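Local coordinates for protein proteolytically activated form of PPO4 Tyrosinase (Agaricus bisporus var. bisporus H97, PDB 4OUA) that is a copper-containing oxidase that hydroxylates monophenols to o-diphenols and oxidises these to reactive o-quinones, probably as the initial step of melanin synthesis, at residues F27-I32 and K117-A122; S47-L52 and F274-W279; L126-W131 and F278-S283; A227-F232 and W300-P305. All coordinates share one frame; numbering follows the deposited sequence.

Contact 1: residues F27-I32 and K117-A122; sequences FFTLYI and KEWAQA. With TEW (6-tungstotellurate(VI)), chain G.
Leu-30 of helix 25-39 pushes its forked end into the hollow between Trp-119 and Ala-122 of helix 116-125. Its branches divide the work: CD1 meets the methyl CB of Ala-122 at 3.7 Å, and CD2 lies 3.9 Å from CE3 of Trp-119. Alanine suits the floor of this hollow because its single methyl lets the leucine come close. The indole is the answering bump. With CG beside the backbone N (chi1 -74°), its six-membered ring crosses Thr-29, whose CB is 3.8 Å from CH2 of Trp-119. Phe-27 closes the other end, its ring edge directed at Ala-122 O. The axes cross at -72°. Thr-29 OG1 bonds to Thr-152 N and Glu-25 O, while Lys-26 makes a cation-pi contact with Trp-119.

Near the start of helix 116-125, Glu-118 N donates to O18 of 6-tungstotellurate at 2.8 Å. Replacing Glu-118 by an alanine is likely to leave Lys-26 without its weak, distant carboxylate partner. The chemistry thus splits by side: apolar packing joins the helices, whereas the backbone N-H of Glu-118, near the start of one helix, meets a polyanion, which that end of the helix dipole probably favours.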
# COMPACT_ATOMS: atom_id res chain seq x y z
N PHE A 27 0.61 -7.75 17.38
CA PHE A 27 0.71 -7.16 16.05
C PHE A 27 0.55 -5.65 16.06
O PHE A 27 1.31 -4.93 15.40
CB PHE A 27 -0.33 -7.78 15.11
CG PHE A 27 0.04 -9.13 14.58
CD1 PHE A 27 1.37 -9.50 14.46
CD2 PHE A 27 -0.94 -10.04 14.21
CE1 PHE A 27 1.72 -10.75 13.97
CE2 PHE A 27 -0.60 -11.29 13.73
CZ PHE A 27 0.73 -11.65 13.61
N PHE A 28 -0.43 -5.16 16.81
CA PHE A 28 -0.72 -3.73 16.86
C PHE A 28 0.40 -2.97 17.55
O PHE A 28 0.82 -1.91 17.09
CB PHE A 28 -2.05 -3.48 17.57
CG PHE A 28 -2.50 -2.04 17.51
CD1 PHE A 28 -2.88 -1.47 16.31
CD2 PHE A 28 -2.54 -1.27 18.66
CE1 PHE A 28 -3.29 -0.15 16.25
CE2 PHE A 28 -2.95 0.05 18.61
CZ PHE A 28 -3.33 0.61 17.40
N THR A 29 0.89 -3.51 18.67
CA THR A 29 2.00 -2.90 19.40
C THR A 29 3.26 -2.83 18.54
O THR A 29 3.94 -1.81 18.51
CB THR A 29 2.32 -3.68 20.69
OG1 THR A 29 1.26 -3.52 21.63
CG2 THR A 29 3.62 -3.18 21.30
N LEU A 30 3.56 -3.93 17.85
CA LEU A 30 4.75 -3.99 17.02
C LEU A 30 4.65 -3.03 15.84
O LEU A 30 5.65 -2.46 15.41
CB LEU A 30 4.98 -5.42 16.51
CG LEU A 30 5.52 -6.43 17.53
CD1 LEU A 30 5.72 -7.79 16.89
CD2 LEU A 30 6.81 -5.92 18.15
N TYR A 31 3.44 -2.86 15.33
CA TYR A 31 3.21 -1.99 14.19
C TYR A 31 3.36 -0.52 14.58
O TYR A 31 3.97 0.27 13.85
CB TYR A 31 1.82 -2.24 13.59
CG TYR A 31 1.61 -1.59 12.25
CD1 TYR A 31 2.10 -2.17 11.09
CD2 TYR A 31 0.91 -0.39 12.13
CE1 TYR A 31 1.91 -1.59 9.85
CE2 TYR A 31 0.71 0.20 10.90
CZ TYR A 31 1.22 -0.40 9.76
OH TYR A 31 1.03 0.19 8.53
N ILE A 32 2.81 -0.15 15.73
CA ILE A 32 2.91 1.22 16.23
C ILE A 32 4.34 1.59 16.59
O ILE A 32 4.77 2.72 16.38
CB ILE A 32 2.01 1.43 17.47
CG1 ILE A 32 0.55 1.11 17.14
CG2 ILE A 32 2.15 2.85 17.99
CD1 ILE A 32 -0.04 1.99 16.07
N LYS A 117 10.27 -14.36 23.25
CA LYS A 117 10.03 -15.27 22.13
C LYS A 117 8.74 -14.93 21.39
O LYS A 117 8.73 -14.81 20.17
CB LYS A 117 9.99 -16.72 22.61
CG LYS A 117 11.35 -17.38 22.75
CD LYS A 117 11.24 -18.73 23.44
CE LYS A 117 10.19 -19.61 22.77
NZ LYS A 117 9.96 -20.87 23.52
N GLU A 118 7.65 -14.78 22.14
CA GLU A 118 6.35 -14.50 21.55
C GLU A 118 6.34 -13.16 20.82
O GLU A 118 5.65 -13.00 19.81
CB GLU A 118 5.25 -14.53 22.61
CG GLU A 118 4.76 -15.93 22.95
CD GLU A 118 3.54 -15.92 23.86
OE1 GLU A 118 3.29 -14.89 24.50
OE2 GLU A 118 2.84 -16.96 23.91
N TRP A 119 7.11 -12.20 21.32
CA TRP A 119 7.27 -10.93 20.63
C TRP A 119 8.16 -11.11 19.41
O TRP A 119 7.98 -10.44 18.39
CB TRP A 119 7.84 -9.86 21.56
CG TRP A 119 6.84 -9.36 22.56
CD1 TRP A 119 6.79 -9.68 23.89
CD2 TRP A 119 5.75 -8.48 22.31
NE1 TRP A 119 5.73 -9.04 24.48
CE2 TRP A 119 5.07 -8.30 23.53
CE3 TRP A 119 5.27 -7.82 21.17
CZ2 TRP A 119 3.94 -7.48 23.65
CZ3 TRP A 119 4.15 -7.01 21.29
CH2 TRP A 119 3.50 -6.85 22.52
N ALA A 120 9.11 -12.03 19.51
CA ALA A 120 9.99 -12.34 18.39
C ALA A 120 9.22 -13.07 17.30
O ALA A 120 9.45 -12.84 16.11
CB ALA A 120 11.17 -13.17 18.86
N GLN A 121 8.31 -13.95 17.71
CA GLN A 121 7.50 -14.71 16.76
C GLN A 121 6.45 -13.82 16.11
O GLN A 121 6.15 -13.98 14.92
CB GLN A 121 6.82 -15.89 17.46
CG GLN A 121 5.99 -16.76 16.54
CD GLN A 121 6.82 -17.43 15.46
OE1 GLN A 121 7.57 -18.36 15.73
NE2 GLN A 121 6.69 -16.95 14.23
N ALA A 122 5.89 -12.90 16.88
CA ALA A 122 4.89 -11.97 16.37
C ALA A 122 5.48 -11.09 15.28
O ALA A 122 4.82 -10.79 14.29
CB ALA A 122 4.33 -11.12 17.50
O1 TEW G . 6.25 -15.47 29.15
O2 TEW G . 7.82 -16.64 30.84
O3 TEW G . 5.19 -17.62 30.06
O4 TEW G . 6.68 -14.57 31.71
O5 TEW G . 5.62 -17.03 32.69
O6 TEW G . 4.14 -15.31 31.16
O7 TEW G . 7.21 -17.69 28.23
O8 TEW G . 3.59 -16.17 28.28
O9 TEW G . 4.52 -18.68 27.61
O10 TEW G . 5.74 -16.41 26.56
O11 TEW G . 9.84 -16.77 28.95
O12 TEW G . 8.38 -15.60 27.17
O13 TEW G . 8.79 -14.48 29.66
O14 TEW G . 10.33 -15.45 31.39
O15 TEW G . 8.56 -15.56 33.48
O16 TEW G . 8.94 -13.14 32.23
O17 TEW G . 9.20 -17.83 26.31
O18 TEW G . 7.60 -16.38 24.49
O19 TEW G . 6.80 -18.79 25.56
O20 TEW G . 10.95 -14.82 27.73
O21 TEW G . 10.65 -15.71 25.28
O22 TEW G . 11.87 -17.44 27.03
O23 TEW G . 12.47 -15.81 29.78
O31 TEW G . 11.41 -13.27 29.98
TE1 TEW G . 8.04 -16.12 29.00
W1 TEW G . 5.64 -16.13 31.22
W2 TEW G . 5.03 -17.15 28.20
W3 TEW G . 8.61 -14.81 31.93
W4 TEW G . 7.37 -17.21 25.98
W5 TEW G . 10.47 -16.46 26.82
W6 TEW G . 10.98 -14.91 29.65

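Contact 2: residues S47-L52 and F274-W279; sequences SSFFQL and FDPIFW
Phe-49 and Phe-50 meet Phe-274, Pro-276 and Trp-279 in a buried, largely aromatic contact, where the first turn of helix 49-54 packs on the turn leading into helix 277-295. No hydrogen bond crosses it; flat rings do the joining.

Phe-49 is the wedge, a long flat side chain suited to reach a carbonyl, a proline and an indole at once. Its CG stands anti to the backbone N (chi1 -179°), carrying the ring out from the helix so that its edge faces the carbonyl of Phe-274, with CE1 of Phe-49 3.2 Å from that O. The same rim continues to Pro-276, where CZ of Phe-49 lies 4.2 Å from CG of Pro-276. On another side, CE2 of Phe-49 comes within 3.8 Å of NE1 of Trp-279, the two ring systems passing obliquely with planes at 73°. An alanine in place of Phe-49 would probably open a gap between Pro-276 and the indole and leave Trp-279 without this neighbour.

Phe-50 meets the ring of Phe-274, its CD1 3.5 Å from CE1 of that ring and the planes at 43°. Farther along, the far corner of Trp-279, CH2, points at Leu-52 O from 4.0 Å; that oxygen is bonded by Tyr-93 OH.

In the turn that leads into the helix, Asp-275 OD1 accepts a capping bond from Ile-277 N at 3.1 Å, and is also in a salt bridge with Arg-191. Tyr-97 stacks on Trp-279, whose side chain lies about 6 Å from those of the copper ligands His-56 and His-282. Aromatic packing of this kind, close to the copper ligands, is part of the helical core around the dinuclear centre of type 3 copper proteins.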
# COMPACT_ATOMS: atom_id res chain seq x y z
N SER A 47 16.24 2.86 4.34
CA SER A 47 15.26 2.03 5.03
C SER A 47 14.37 2.86 5.96
O SER A 47 13.80 2.33 6.91
CB SER A 47 15.95 0.92 5.82
OG SER A 47 16.76 1.47 6.85
N SER A 48 14.27 4.16 5.69
CA SER A 48 13.42 5.03 6.49
C SER A 48 12.07 5.24 5.82
O SER A 48 11.93 5.03 4.61
CB SER A 48 14.11 6.38 6.73
OG SER A 48 14.13 7.17 5.55
N PHE A 49 11.09 5.64 6.61
CA PHE A 49 9.74 5.90 6.11
C PHE A 49 9.74 6.91 4.97
O PHE A 49 8.95 6.79 4.03
CB PHE A 49 8.84 6.39 7.24
CG PHE A 49 7.42 6.66 6.82
CD1 PHE A 49 7.04 7.92 6.39
CD2 PHE A 49 6.47 5.66 6.87
CE1 PHE A 49 5.73 8.17 6.01
CE2 PHE A 49 5.17 5.90 6.49
CZ PHE A 49 4.80 7.16 6.06
N PHE A 50 10.63 7.89 5.05
CA PHE A 50 10.67 8.96 4.06
C PHE A 50 11.15 8.46 2.69
O PHE A 50 10.52 8.75 1.67
CB PHE A 50 11.58 10.10 4.54
CG PHE A 50 11.64 11.26 3.59
CD1 PHE A 50 10.67 12.25 3.62
CD2 PHE A 50 12.66 11.37 2.66
CE1 PHE A 50 10.72 13.32 2.75
CE2 PHE A 50 12.72 12.44 1.79
CZ PHE A 50 11.75 13.41 1.83
N GLN A 51 12.25 7.72 2.68
CA GLN A 51 12.81 7.21 1.44
C GLN A 51 11.92 6.13 0.84
O GLN A 51 11.83 5.99 -0.38
CB GLN A 51 14.22 6.67 1.66
CG GLN A 51 15.27 7.75 1.82
CD GLN A 51 15.42 8.61 0.57
OE1 GLN A 51 15.61 8.10 -0.53
NE2 GLN A 51 15.31 9.92 0.74
N LEU A 52 11.26 5.36 1.70
CA LEU A 52 10.35 4.31 1.25
C LEU A 52 9.12 4.91 0.56
O LEU A 52 8.72 4.46 -0.51
CB LEU A 52 9.92 3.44 2.43
CG LEU A 52 11.00 2.52 3.01
CD1 LEU A 52 10.47 1.77 4.23
CD2 LEU A 52 11.50 1.54 1.96
N PHE A 274 3.47 9.47 1.37
CA PHE A 274 3.91 9.95 2.67
C PHE A 274 2.85 9.79 3.75
O PHE A 274 3.16 9.77 4.94
CB PHE A 274 4.35 11.41 2.58
CG PHE A 274 5.59 11.62 1.76
CD1 PHE A 274 6.84 11.36 2.29
CD2 PHE A 274 5.51 12.08 0.45
CE1 PHE A 274 7.99 11.54 1.55
CE2 PHE A 274 6.66 12.27 -0.30
CZ PHE A 274 7.89 12.00 0.25
N ASP A 275 1.59 9.67 3.34
CA ASP A 275 0.51 9.43 4.29
C ASP A 275 0.48 7.95 4.67
O ASP A 275 0.31 7.09 3.80
CB ASP A 275 -0.84 9.87 3.71
CG ASP A 275 -1.94 9.95 4.76
OD1 ASP A 275 -1.99 9.09 5.66
OD2 ASP A 275 -2.76 10.89 4.67
N PRO A 276 0.64 7.65 5.97
CA PRO A 276 0.70 6.29 6.50
C PRO A 276 -0.46 5.39 6.05
O PRO A 276 -0.30 4.18 5.97
CB PRO A 276 0.66 6.50 8.01
CG PRO A 276 1.26 7.85 8.21
CD PRO A 276 0.81 8.66 7.03
N ILE A 277 -1.62 5.99 5.77
CA ILE A 277 -2.78 5.21 5.38
C ILE A 277 -2.65 4.71 3.94
O ILE A 277 -3.43 3.87 3.49
CB ILE A 277 -4.08 6.02 5.51
CG1 ILE A 277 -5.29 5.09 5.62
CG2 ILE A 277 -4.24 6.99 4.34
CD1 ILE A 277 -6.61 5.81 5.78
N PHE A 278 -1.65 5.23 3.24
CA PHE A 278 -1.38 4.84 1.85
C PHE A 278 -1.09 3.35 1.73
O PHE A 278 -1.45 2.72 0.74
CB PHE A 278 -0.21 5.67 1.30
CG PHE A 278 0.29 5.20 -0.04
CD1 PHE A 278 -0.24 5.73 -1.21
CD2 PHE A 278 1.29 4.25 -0.13
CE1 PHE A 278 0.23 5.32 -2.44
CE2 PHE A 278 1.76 3.83 -1.36
CZ PHE A 278 1.22 4.36 -2.52
N TRP A 279 -0.43 2.80 2.75
CA TRP A 279 0.01 1.42 2.72
C TRP A 279 -1.10 0.43 3.05
O TRP A 279 -1.14 -0.68 2.53
CB TRP A 279 1.19 1.23 3.68
CG TRP A 279 2.31 2.18 3.41
CD1 TRP A 279 2.60 3.32 4.10
CD2 TRP A 279 3.27 2.09 2.35
NE1 TRP A 279 3.70 3.94 3.54
CE2 TRP A 279 4.13 3.20 2.47
CE3 TRP A 279 3.50 1.17 1.32
CZ2 TRP A 279 5.20 3.42 1.60
CZ3 TRP A 279 4.56 1.39 0.46
CH2 TRP A 279 5.40 2.51 0.60

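Contact 3: residues L126-W131 and F278-S283; sequences LRQPYW and FWLHHS. With CU1 (copper (I) ion), chain D.
Leu-280 and Ser-283 of helix 277-295 receive the extended loop 126-131, which runs past the helix carrying a ligand of the second copper in the type 3 dinuclear centre of the tyrosinase fold.

Leu-280 can be followed outward. Its CB meets CB of Trp-131 at 4.0 Å, an aliphatic touch that leaves the indole to extend beyond. CG of Leu-280 then passes Pro-129 O at 4.1 Å, and CD1 ends beside the Gln-128 side chain, which crosses the leucine at about a right angle. A branched aliphatic chain suits this course, since Ile-18 also lies against it.

Polar bonds fix the register around this packing. Trp-131 N donates to Leu-280 O at 2.8 Å, with an N-H...O angle of 150°, and the same oxygen receives a CA-H contact from Tyr-130 CA at 3.5 Å. One turn on, Ser-283 holds OG anti to its own backbone N (chi1 172°), which turns the hydroxyl to the loop; there it donates to Gln-128 O at 3.0 Å, reaching the carbonyl from 50° above its plane. Serine fits because its short arm supplies a donor while CB of Ser-283 still packs on CG of Gln-128, 3.7 Å away.

The other side of the helix serves the metal. Phe-278 lays a ring face beneath His-282, whose CD2 sits 3.4 Å above that plane toward its rim. With His-250 and His-254 as the other protein ligands, His-282 binds the copper through NE2 at 2.0 Å.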
# COMPACT_ATOMS: atom_id res chain seq x y z
N LEU A 126 4.48 -10.78 11.44
CA LEU A 126 3.97 -9.45 11.13
C LEU A 126 3.93 -9.17 9.63
O LEU A 126 4.93 -9.34 8.93
CB LEU A 126 4.81 -8.38 11.83
CG LEU A 126 4.33 -6.94 11.61
CD1 LEU A 126 2.88 -6.79 12.07
CD2 LEU A 126 5.22 -5.95 12.33
N ARG A 127 2.77 -8.74 9.15
CA ARG A 127 2.58 -8.39 7.75
C ARG A 127 1.74 -7.12 7.64
O ARG A 127 1.05 -6.75 8.59
CB ARG A 127 1.91 -9.54 6.99
CG ARG A 127 2.67 -10.85 6.99
CD ARG A 127 3.95 -10.75 6.18
NE ARG A 127 4.59 -12.05 6.01
CZ ARG A 127 5.40 -12.61 6.91
NH1 ARG A 127 5.67 -11.97 8.04
NH2 ARG A 127 5.94 -13.80 6.68
N GLN A 128 1.80 -6.46 6.49
CA GLN A 128 1.05 -5.23 6.29
C GLN A 128 -0.45 -5.49 6.18
O GLN A 128 -0.92 -6.11 5.23
CB GLN A 128 1.54 -4.50 5.04
CG GLN A 128 0.76 -3.23 4.71
CD GLN A 128 0.80 -2.21 5.84
OE1 GLN A 128 -0.23 -1.68 6.25
NE2 GLN A 128 2.00 -1.92 6.33
N PRO A 129 -1.22 -5.01 7.17
CA PRO A 129 -2.68 -5.15 7.18
C PRO A 129 -3.33 -4.39 6.03
O PRO A 129 -2.74 -3.44 5.52
CB PRO A 129 -3.09 -4.55 8.53
CG PRO A 129 -2.00 -3.59 8.85
CD PRO A 129 -0.74 -4.23 8.33
N TYR A 130 -4.53 -4.81 5.62
CA TYR A 130 -5.20 -4.17 4.50
C TYR A 130 -6.49 -3.48 4.94
O TYR A 130 -7.15 -3.92 5.88
CB TYR A 130 -5.50 -5.18 3.39
CG TYR A 130 -6.45 -6.29 3.78
CD1 TYR A 130 -7.82 -6.10 3.72
CD2 TYR A 130 -5.97 -7.53 4.18
CE1 TYR A 130 -8.69 -7.12 4.08
CE2 TYR A 130 -6.83 -8.55 4.54
CZ TYR A 130 -8.19 -8.34 4.48
OH TYR A 130 -9.06 -9.35 4.83
N TRP A 131 -6.83 -2.41 4.24
CA TRP A 131 -8.02 -1.62 4.53
C TRP A 131 -9.14 -2.00 3.56
O TRP A 131 -9.19 -1.51 2.43
CB TRP A 131 -7.69 -0.13 4.43
CG TRP A 131 -8.84 0.80 4.65
CD1 TRP A 131 -10.02 0.52 5.28
CD2 TRP A 131 -8.92 2.17 4.24
NE1 TRP A 131 -10.83 1.63 5.28
CE2 TRP A 131 -10.17 2.66 4.65
CE3 TRP A 131 -8.04 3.03 3.57
CZ2 TRP A 131 -10.57 3.97 4.41
CZ3 TRP A 131 -8.44 4.33 3.33
CH2 TRP A 131 -9.70 4.78 3.75
N PHE A 278 -1.65 5.23 3.24
CA PHE A 278 -1.38 4.84 1.85
C PHE A 278 -1.09 3.35 1.73
O PHE A 278 -1.45 2.72 0.74
CB PHE A 278 -0.21 5.67 1.30
CG PHE A 278 0.29 5.20 -0.04
CD1 PHE A 278 -0.24 5.73 -1.21
CD2 PHE A 278 1.29 4.25 -0.13
CE1 PHE A 278 0.23 5.32 -2.44
CE2 PHE A 278 1.76 3.83 -1.36
CZ PHE A 278 1.22 4.36 -2.52
N TRP A 279 -0.43 2.80 2.75
CA TRP A 279 0.01 1.42 2.72
C TRP A 279 -1.10 0.43 3.05
O TRP A 279 -1.14 -0.68 2.53
CB TRP A 279 1.19 1.23 3.68
CG TRP A 279 2.31 2.18 3.41
CD1 TRP A 279 2.60 3.32 4.10
CD2 TRP A 279 3.27 2.09 2.35
NE1 TRP A 279 3.70 3.94 3.54
CE2 TRP A 279 4.13 3.20 2.47
CE3 TRP A 279 3.50 1.17 1.32
CZ2 TRP A 279 5.20 3.42 1.60
CZ3 TRP A 279 4.56 1.39 0.46
CH2 TRP A 279 5.40 2.51 0.60
N LEU A 280 -2.02 0.88 3.92
CA LEU A 280 -3.18 0.06 4.25
C LEU A 280 -4.10 -0.05 3.04
O LEU A 280 -4.76 -1.08 2.84
CB LEU A 280 -3.93 0.63 5.45
CG LEU A 280 -3.26 0.44 6.81
CD1 LEU A 280 -2.03 1.32 6.94
CD2 LEU A 280 -4.24 0.72 7.94
N HIS A 281 -4.10 1.05 2.23
CA HIS A 281 -4.87 1.10 1.00
C HIS A 281 -4.35 0.10 -0.02
O HIS A 281 -5.07 -0.79 -0.46
CB HIS A 281 -4.85 2.51 0.41
CG HIS A 281 -5.63 2.65 -0.86
ND1 HIS A 281 -5.32 3.56 -1.84
CD2 HIS A 281 -6.73 1.99 -1.31
CE1 HIS A 281 -6.19 3.46 -2.83
NE2 HIS A 281 -7.05 2.51 -2.53
N HIS A 282 -3.08 0.26 -0.38
CA HIS A 282 -2.49 -0.54 -1.45
C HIS A 282 -2.19 -1.97 -1.02
O HIS A 282 -1.87 -2.82 -1.85
CB HIS A 282 -1.22 0.14 -1.96
CG HIS A 282 -1.49 1.29 -2.89
ND1 HIS A 282 -1.47 1.15 -4.26
CD2 HIS A 282 -1.81 2.58 -2.64
CE1 HIS A 282 -1.75 2.32 -4.82
NE2 HIS A 282 -1.97 3.20 -3.86
N SER A 283 -2.31 -2.26 0.32
CA SER A 283 -2.27 -3.64 0.78
C SER A 283 -3.58 -4.31 0.39
O SER A 283 -3.61 -5.50 0.06
CB SER A 283 -2.06 -3.72 2.29
OG SER A 283 -2.22 -5.05 2.75
CU CU1 D . -2.42 4.76 -4.97
O HOH W 1 -0.92 5.56 -6.48

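Contact 4: residues A227-F232 and W300-P305; sequences ANWEAF and WVTQGP
Trp-229, where the chain enters helix 229-233, lies with one indole face beneath the backbone of Trp-300 and Val-301, and this is the tight part of the contact. Its CG lies anti to the backbone N (chi1 178°), which carries the indole out under that backbone. CA of Val-301 stands 3.5 Å from the centroid of the five-membered ring of Trp-229, only 10° off its normal, a well-centred CH-pi contact. Beside it, Trp-300 C hangs 3.4 Å above the same plane, offset toward the rim of the indole. The flat indole suits this place because it can support a whole peptide stretch at once. CG2 of Val-301 adds a touch at 3.7 Å to CZ2 of Trp-229.

The two tryptophans lie side by side and point the same way, but their six-membered rings meet obliquely, with planes at 47°. Each indole N-H turns to a backbone oxygen elsewhere, NE1 of Trp-229 to Val-84 O and NE1 of Trp-300 to Ser-338 O.

Toward solvent the fit slackens. Thr-302 still rests CG2 on CB of Trp-229 at 3.7 Å, but Glu-230 CG comes no closer to Thr-302 OG1 than 4.3 Å. The Glu-230 carboxylate bonds instead to His-242 NE2 through OE1, and Gln-303 is exposed.

With no hydrogen bond between the segments, cohesion probably rests on dispersion and on the C-H of Val-301 CA over the indole face, while both indole N-H groups and the Glu-230 carboxylate have partners outside the two segments.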
# COMPACT_ATOMS: atom_id res chain seq x y z
N ALA A 227 -12.01 -9.46 -18.04
CA ALA A 227 -11.41 -10.60 -18.73
C ALA A 227 -10.02 -10.26 -19.25
O ALA A 227 -9.07 -11.03 -19.09
CB ALA A 227 -12.30 -11.07 -19.86
N ASN A 228 -9.89 -9.10 -19.89
CA ASN A 228 -8.61 -8.67 -20.44
C ASN A 228 -7.82 -7.83 -19.44
O ASN A 228 -8.40 -7.15 -18.58
CB ASN A 228 -8.82 -7.88 -21.74
CG ASN A 228 -9.58 -6.58 -21.53
OD1 ASN A 228 -10.49 -6.51 -20.70
ND2 ASN A 228 -9.20 -5.55 -22.28
N TRP A 229 -6.50 -7.87 -19.57
CA TRP A 229 -5.61 -7.21 -18.62
C TRP A 229 -5.58 -5.69 -18.79
O TRP A 229 -5.41 -4.96 -17.82
CB TRP A 229 -4.19 -7.77 -18.76
CG TRP A 229 -3.18 -7.12 -17.87
CD1 TRP A 229 -2.33 -6.11 -18.20
CD2 TRP A 229 -2.92 -7.44 -16.50
NE1 TRP A 229 -1.55 -5.77 -17.11
CE2 TRP A 229 -1.89 -6.58 -16.06
CE3 TRP A 229 -3.44 -8.37 -15.60
CZ2 TRP A 229 -1.39 -6.62 -14.76
CZ3 TRP A 229 -2.94 -8.41 -14.32
CH2 TRP A 229 -1.92 -7.54 -13.91
N GLU A 230 -5.74 -5.23 -20.03
CA GLU A 230 -5.67 -3.81 -20.32
C GLU A 230 -6.75 -3.02 -19.59
O GLU A 230 -6.49 -1.97 -19.01
CB GLU A 230 -5.77 -3.56 -21.83
CG GLU A 230 -4.51 -2.98 -22.44
CD GLU A 230 -4.16 -1.61 -21.89
OE1 GLU A 230 -5.07 -0.92 -21.38
OE2 GLU A 230 -2.98 -1.22 -21.96
N ALA A 231 -7.98 -3.54 -19.61
CA ALA A 231 -9.10 -2.86 -18.98
C ALA A 231 -9.06 -3.00 -17.46
O ALA A 231 -9.76 -2.29 -16.74
CB ALA A 231 -10.42 -3.40 -19.53
N PHE A 232 -8.24 -3.93 -16.97
CA PHE A 232 -8.16 -4.20 -15.54
C PHE A 232 -6.96 -3.53 -14.88
O PHE A 232 -7.04 -3.10 -13.73
CB PHE A 232 -8.10 -5.72 -15.30
CG PHE A 232 -7.68 -6.09 -13.90
CD1 PHE A 232 -8.59 -6.08 -12.86
CD2 PHE A 232 -6.37 -6.46 -13.64
CE1 PHE A 232 -8.21 -6.43 -11.58
CE2 PHE A 232 -5.98 -6.81 -12.36
CZ PHE A 232 -6.90 -6.79 -11.33
N TRP A 300 -2.61 -12.36 -17.16
CA TRP A 300 -1.61 -11.53 -16.51
C TRP A 300 -1.21 -10.34 -17.38
O TRP A 300 -1.98 -9.92 -18.25
CB TRP A 300 -0.37 -12.37 -16.15
CG TRP A 300 0.42 -11.82 -14.99
CD1 TRP A 300 1.74 -11.51 -14.98
CD2 TRP A 300 -0.08 -11.53 -13.68
NE1 TRP A 300 2.11 -11.04 -13.74
CE2 TRP A 300 1.01 -11.04 -12.93
CE3 TRP A 300 -1.33 -11.63 -13.07
CZ2 TRP A 300 0.88 -10.65 -11.59
CZ3 TRP A 300 -1.46 -11.25 -11.75
CH2 TRP A 300 -0.36 -10.76 -11.02
N VAL A 301 -0.02 -9.80 -17.15
CA VAL A 301 0.43 -8.58 -17.82
C VAL A 301 0.50 -8.71 -19.34
O VAL A 301 1.05 -9.68 -19.86
CB VAL A 301 1.82 -8.15 -17.32
CG1 VAL A 301 2.25 -6.84 -17.97
CG2 VAL A 301 1.82 -8.02 -15.80
N THR A 302 -0.06 -7.73 -20.04
CA THR A 302 0.06 -7.65 -21.49
C THR A 302 0.84 -6.39 -21.86
O THR A 302 1.06 -5.52 -21.02
CB THR A 302 -1.32 -7.62 -22.18
OG1 THR A 302 -1.98 -6.39 -21.90
CG2 THR A 302 -2.18 -8.78 -21.71
N GLN A 303 1.25 -6.30 -23.12
CA GLN A 303 2.07 -5.19 -23.58
C GLN A 303 1.31 -3.87 -23.62
O GLN A 303 0.11 -3.84 -23.89
CB GLN A 303 2.65 -5.50 -24.96
CG GLN A 303 3.37 -4.34 -25.61
CD GLN A 303 4.09 -4.74 -26.87
OE1 GLN A 303 4.52 -5.89 -27.02
NE2 GLN A 303 4.23 -3.80 -27.80
N GLY A 304 2.01 -2.78 -23.35
CA GLY A 304 1.42 -1.45 -23.34
C GLY A 304 2.47 -0.36 -23.19
O GLY A 304 3.56 -0.61 -22.67
N PRO A 305 2.15 0.85 -23.65
CA PRO A 305 3.08 1.99 -23.62
C PRO A 305 3.10 2.75 -22.29
O PRO A 305 2.12 2.71 -21.54
CB PRO A 305 2.53 2.89 -24.73
CG PRO A 305 1.06 2.64 -24.70
CD PRO A 305 0.89 1.18 -24.33

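Contacts 2 and 3 form the centre of the arrangement: their midpoints are about 12 Å apart, both use helix 277-295, and they share Phe-278 and Trp-279. The centre of contact 1 is about 16 Å from that of contact 3, and the two touch where Tyr-31 packs on Leu-280 and Pro-129. Contact 4 is remote, its centre about 39 Å from that of contact 1, on the opposite side of the chain's centre. Along the sequence contact 1 closes before contact 3 opens, whereas contact 2 crosses contact 1 and contact 4 crosses contacts 2 and 3. Segments from distant parts of the sequence thus meet at the copper-bearing helix 277-295 in contacts 2 and 3, with contact 1 beside them and contact 4 apart.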